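Local coordinates for protein argininosuccinate lyase (Chelativorans sp., PDB 6RXA) that is a C-N lyase of the aspartase/fumarase superfamily, known as EDDS lyase, and probably also converts argininosuccinate to fumarate and arginine, at residues E21-A32 with R330-A341. The protein carries 2 engineered substitutions. Numbering follows the deposited sequence.
Sequences EFQELYDFDAAA and RSIDALIAATHA. With FMT (formic acid), chain D.
In a nearly antiparallel helix pair (162°, axes of 21-31 and 330-341 7.9 Å apart), F28 covers A334 and L25 meets A337 and A341. The F28 ring lies flat on helix 330-341: A334 CA sits over its centre, a CH-pi contact 3.8 Å from the centroid, while A337 CB touches F28 CD2 at 3.7 Å. CG of F28 stands between the backbone N and the carbonyl carbon (chi1 72°), which sets the ring over A334; an alanine here would probably open a gap above A334 and A337. One turn away, L25 CD1 packs on A341 CB at 3.6 Å. Polar grips flank this apolar strip. H340 ND1 donates in its ring plane to the syn lone pair of E24 OE1 (2.7 Å, 167°), the carboxylate turned steeply to the ring. Where helix 20-31 ends, R330 NH1 makes a salt bridge to D29 OD1 (2.8 Å) and a hydrogen bond to D29 O (3.2 Å), while A32 CB covers one guanidinium face. A water bridges F28 O and D333 OD2; D333 OD1 pairs with R130. Beneath, L335 and I336 pack on helix 112-147, L335 also on 236-262; on the far side of helix 20-31, F22 and Y26 touch helix 290-301, and Y26, which lines a fumarate site, here hydrogen-bonds a formate.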
loop_
_atom_site.group_PDB
_atom_site.type_symbol
_atom_site.label_atom_id
_atom_site.label_comp_id
_atom_site.label_asym_id
_atom_site.label_seq_id
_atom_site.Cartn_x
_atom_site.Cartn_y
_atom_site.Cartn_z
ATOM N N GLU A 21 -9.814 28.437 5.788
ATOM C CA GLU A 21 -9.622 27.127 5.184
ATOM C C GLU A 21 -8.186 26.642 5.348
ATOM O O GLU A 21 -7.939 25.434 5.491
ATOM C CB GLU A 21 -9.985 27.189 3.702
ATOM C CG GLU A 21 -11.388 27.671 3.405
ATOM C CD GLU A 21 -11.460 29.157 3.116
ATOM O OE1 GLU A 21 -10.650 29.946 3.667
ATOM O OE2 GLU A 21 -12.344 29.547 2.329
ATOM N N PHE A 22 -7.230 27.569 5.334
ATOM C CA PHE A 22 -5.829 27.240 5.560
ATOM C C PHE A 22 -5.626 26.829 7.005
ATOM O O PHE A 22 -4.972 25.824 7.289
ATOM C CB PHE A 22 -5.009 28.476 5.177
ATOM C CG PHE A 22 -3.511 28.310 5.257
ATOM C CD1 PHE A 22 -2.888 27.075 5.142
ATOM C CD2 PHE A 22 -2.715 29.433 5.449
ATOM C CE1 PHE A 22 -1.490 26.982 5.216
ATOM C CE2 PHE A 22 -1.327 29.337 5.529
ATOM C CZ PHE A 22 -0.722 28.103 5.410
ATOM N N GLN A 23 -6.229 27.567 7.933
ATOM C CA GLN A 23 -6.126 27.210 9.338
ATOM C C GLN A 23 -6.691 25.819 9.611
ATOM O O GLN A 23 -6.194 25.122 10.499
ATOM C CB GLN A 23 -6.815 28.285 10.176
ATOM C CG GLN A 23 -6.727 28.056 11.686
ATOM C CD GLN A 23 -5.308 28.181 12.212
ATOM O OE1 GLN A 23 -4.596 29.134 11.897
ATOM N NE2 GLN A 23 -4.882 27.195 12.993
ATOM N N GLU A 24 -7.707 25.383 8.856
ATOM C CA GLU A 24 -8.275 24.053 9.074
ATOM C C GLU A 24 -7.212 22.961 8.976
ATOM O O GLU A 24 -7.277 21.952 9.688
ATOM C CB GLU A 24 -9.410 23.776 8.084
ATOM C CG GLU A 24 -10.623 24.695 8.201
ATOM C CD GLU A 24 -11.708 24.378 7.172
ATOM O OE1 GLU A 24 -11.936 23.176 6.920
ATOM O OE2 GLU A 24 -12.324 25.338 6.624
ATOM N N LEU A 25 -6.232 23.130 8.088
ATOM C CA LEU A 25 -5.175 22.139 7.937
ATOM C C LEU A 25 -4.326 21.987 9.192
ATOM O O LEU A 25 -3.706 20.934 9.382
ATOM C CB LEU A 25 -4.277 22.505 6.751
ATOM C CG LEU A 25 -4.885 22.273 5.371
ATOM C CD1 LEU A 25 -4.104 23.042 4.313
ATOM C CD2 LEU A 25 -4.968 20.785 5.022
ATOM N N TYR A 26 -4.265 23.013 10.027
ATOM C CA TYR A 26 -3.490 22.953 11.255
ATOM C C TYR A 26 -4.299 22.436 12.429
ATOM O O TYR A 26 -3.710 22.041 13.444
ATOM C CB TYR A 26 -2.962 24.348 11.596
ATOM C CG TYR A 26 -1.907 24.837 10.639
ATOM C CD1 TYR A 26 -2.256 25.421 9.438
ATOM C CD2 TYR A 26 -0.559 24.698 10.935
ATOM C CE1 TYR A 26 -1.298 25.846 8.543
ATOM C CE2 TYR A 26 0.413 25.135 10.053
ATOM C CZ TYR A 26 0.034 25.708 8.861
ATOM O OH TYR A 26 0.985 26.144 7.968
ATOM N N ASP A 27 -5.625 22.438 12.315
ATOM C CA ASP A 27 -6.491 22.183 13.459
ATOM C C ASP A 27 -7.060 20.767 13.504
ATOM O O ASP A 27 -7.415 20.299 14.595
ATOM C CB ASP A 27 -7.679 23.162 13.459
ATOM C CG ASP A 27 -7.279 24.614 13.748
ATOM O OD1 ASP A 27 -6.132 24.863 14.152
ATOM O OD2 ASP A 27 -8.131 25.501 13.555
ATOM N N PHE A 28 -7.163 20.072 12.365
ATOM C CA PHE A 28 -7.966 18.849 12.345
ATOM C C PHE A 28 -7.352 17.734 13.189
ATOM O O PHE A 28 -8.089 16.920 13.761
ATOM C CB PHE A 28 -8.250 18.384 10.899
ATOM C CG PHE A 28 -7.052 17.811 10.178
ATOM C CD1 PHE A 28 -6.651 16.499 10.383
ATOM C CD2 PHE A 28 -6.353 18.589 9.265
ATOM C CE1 PHE A 28 -5.560 15.988 9.723
ATOM C CE2 PHE A 28 -5.259 18.083 8.603
ATOM C CZ PHE A 28 -4.867 16.788 8.826
ATOM N N ASP A 29 -6.020 17.654 13.275
ATOM C CA ASP A 29 -5.411 16.502 13.928
ATOM C C ASP A 29 -5.756 16.477 15.410
ATOM O O ASP A 29 -6.233 15.462 15.930
ATOM C CB ASP A 29 -3.898 16.509 13.718
ATOM C CG ASP A 29 -3.228 15.263 14.275
ATOM O OD1 ASP A 29 -3.777 14.155 14.095
ATOM O OD2 ASP A 29 -2.146 15.397 14.877
ATOM N N ALA A 30 -5.564 17.603 16.095
ATOM C CA ALA A 30 -5.823 17.638 17.527
ATOM C C ALA A 30 -7.312 17.605 17.835
ATOM O O ALA A 30 -7.702 17.165 18.922
ATOM C CB ALA A 30 -5.185 18.886 18.132
ATOM N N ALA A 31 -8.149 18.061 16.909
ATOM C CA ALA A 31 -9.583 18.135 17.150
ATOM C C ALA A 31 -10.313 16.839 16.826
ATOM O O ALA A 31 -11.474 16.676 17.229
ATOM C CB ALA A 31 -10.192 19.261 16.314
ATOM N N ALA A 32 -9.673 15.914 16.131
ATOM C CA ALA A 32 -10.383 14.743 15.648
ATOM C C ALA A 32 -10.854 13.862 16.795
ATOM O O ALA A 32 -10.139 13.650 17.781
ATOM C CB ALA A 32 -9.474 13.937 14.727
ATOM N N ARG A 330 -10.301 10.992 11.894
ATOM C CA ARG A 330 -9.203 11.893 11.564
ATOM C C ARG A 330 -8.858 11.840 10.079
ATOM O O ARG A 330 -8.437 12.850 9.514
ATOM C CB ARG A 330 -7.971 11.613 12.421
ATOM C CG ARG A 330 -7.348 10.244 12.288
ATOM C CD ARG A 330 -6.179 10.104 13.279
ATOM N NE ARG A 330 -6.611 10.269 14.672
ATOM C CZ ARG A 330 -6.481 11.390 15.386
ATOM N NH1 ARG A 330 -5.916 12.479 14.866
ATOM N NH2 ARG A 330 -6.919 11.421 16.635
ATOM N N SER A 331 -9.027 10.685 9.433
ATOM C CA SER A 331 -8.748 10.592 8.005
ATOM C C SER A 331 -9.747 11.410 7.202
ATOM O O SER A 331 -9.372 12.156 6.290
ATOM C CB SER A 331 -8.776 9.124 7.591
ATOM O OG SER A 331 -8.519 8.972 6.223
ATOM N N ILE A 332 -11.033 11.289 7.524
ATOM C CA ILE A 332 -12.025 12.076 6.813
ATOM C C ILE A 332 -11.825 13.551 7.107
ATOM O O ILE A 332 -11.932 14.399 6.214
ATOM C CB ILE A 332 -13.446 11.591 7.147
ATOM C CG1 ILE A 332 -13.602 10.138 6.697
ATOM C CG2 ILE A 332 -14.463 12.477 6.464
ATOM C CD1 ILE A 332 -14.803 9.414 7.327
ATOM N N ASP A 333 -11.520 13.883 8.367
ATOM C CA ASP A 333 -11.307 15.279 8.713
ATOM C C ASP A 333 -10.175 15.887 7.894
ATOM O O ASP A 333 -10.253 17.054 7.496
ATOM C CB ASP A 333 -10.988 15.409 10.195
ATOM C CG ASP A 333 -12.157 15.074 11.087
ATOM O OD1 ASP A 333 -13.307 15.028 10.610
ATOM O OD2 ASP A 333 -11.907 14.876 12.288
ATOM N N ALA A 334 -9.111 15.116 7.637
ATOM C CA ALA A 334 -8.009 15.622 6.821
ATOM C C ALA A 334 -8.459 15.910 5.396
ATOM O O ALA A 334 -8.069 16.925 4.805
ATOM C CB ALA A 334 -6.865 14.609 6.794
ATOM N N LEU A 335 -9.247 15.001 4.814
ATOM C CA LEU A 335 -9.769 15.206 3.472
ATOM C C LEU A 335 -10.577 16.486 3.394
ATOM O O LEU A 335 -10.433 17.260 2.442
ATOM C CB LEU A 335 -10.623 14.003 3.062
ATOM C CG LEU A 335 -11.288 14.087 1.690
ATOM C CD1 LEU A 335 -11.531 12.673 1.138
ATOM C CD2 LEU A 335 -12.611 14.851 1.714
ATOM N N ILE A 336 -11.424 16.737 4.398
ATOM C CA ILE A 336 -12.271 17.922 4.367
ATOM C C ILE A 336 -11.420 19.179 4.468
ATOM O O ILE A 336 -11.647 20.160 3.753
ATOM C CB ILE A 336 -13.343 17.848 5.476
ATOM C CG1 ILE A 336 -14.295 16.661 5.255
ATOM C CG2 ILE A 336 -14.101 19.167 5.533
ATOM C CD1 ILE A 336 -15.191 16.761 4.043
ATOM N N ALA A 337 -10.418 19.169 5.346
ATOM C CA ALA A 337 -9.532 20.318 5.489
ATOM C C ALA A 337 -8.805 20.615 4.184
ATOM O O ALA A 337 -8.722 21.773 3.763
ATOM C CB ALA A 337 -8.544 20.063 6.624
ATOM N N ALA A 338 -8.272 19.578 3.532
ATOM C CA ALA A 338 -7.572 19.783 2.273
ATOM C C ALA A 338 -8.521 20.266 1.192
ATOM O O ALA A 338 -8.154 21.127 0.377
ATOM C CB ALA A 338 -6.903 18.485 1.840
ATOM N N THR A 339 -9.737 19.714 1.145
ATOM C CA THR A 339 -10.697 20.144 0.129
ATOM C C THR A 339 -11.088 21.599 0.321
ATOM O O THR A 339 -11.167 22.361 -0.646
ATOM C CB THR A 339 -11.933 19.241 0.158
ATOM O OG1 THR A 339 -11.540 17.881 -0.076
ATOM C CG2 THR A 339 -12.918 19.648 -0.911
ATOM N N HIS A 340 -11.358 22.001 1.567
ATOM C CA HIS A 340 -11.657 23.394 1.857
ATOM C C HIS A 340 -10.479 24.295 1.523
ATOM O O HIS A 340 -10.645 25.354 0.909
ATOM C CB HIS A 340 -12.025 23.532 3.331
ATOM C CG HIS A 340 -13.378 22.999 3.669
ATOM N ND1 HIS A 340 -13.773 22.754 4.968
ATOM C CD2 HIS A 340 -14.440 22.688 2.888
ATOM C CE1 HIS A 340 -15.020 22.315 4.971
ATOM N NE2 HIS A 340 -15.447 22.266 3.721
ATOM N N ALA A 341 -9.264 23.879 1.892
ATOM C CA ALA A 341 -8.089 24.691 1.591
ATOM C C ALA A 341 -7.943 24.903 0.089
ATOM O O ALA A 341 -7.693 26.021 -0.374
ATOM C CB ALA A 341 -6.835 24.030 2.170
HETATM C C FMT D . 3.605 28.274 9.024
HETATM O O1 FMT D . 4.625 28.914 9.295
HETATM O O2 FMT D . 3.402 27.143 9.472
HETATM O O HOH W 1 -10.778 17.153 13.354
HETATM O O HOH W 2 -7.379 13.944 18.037
#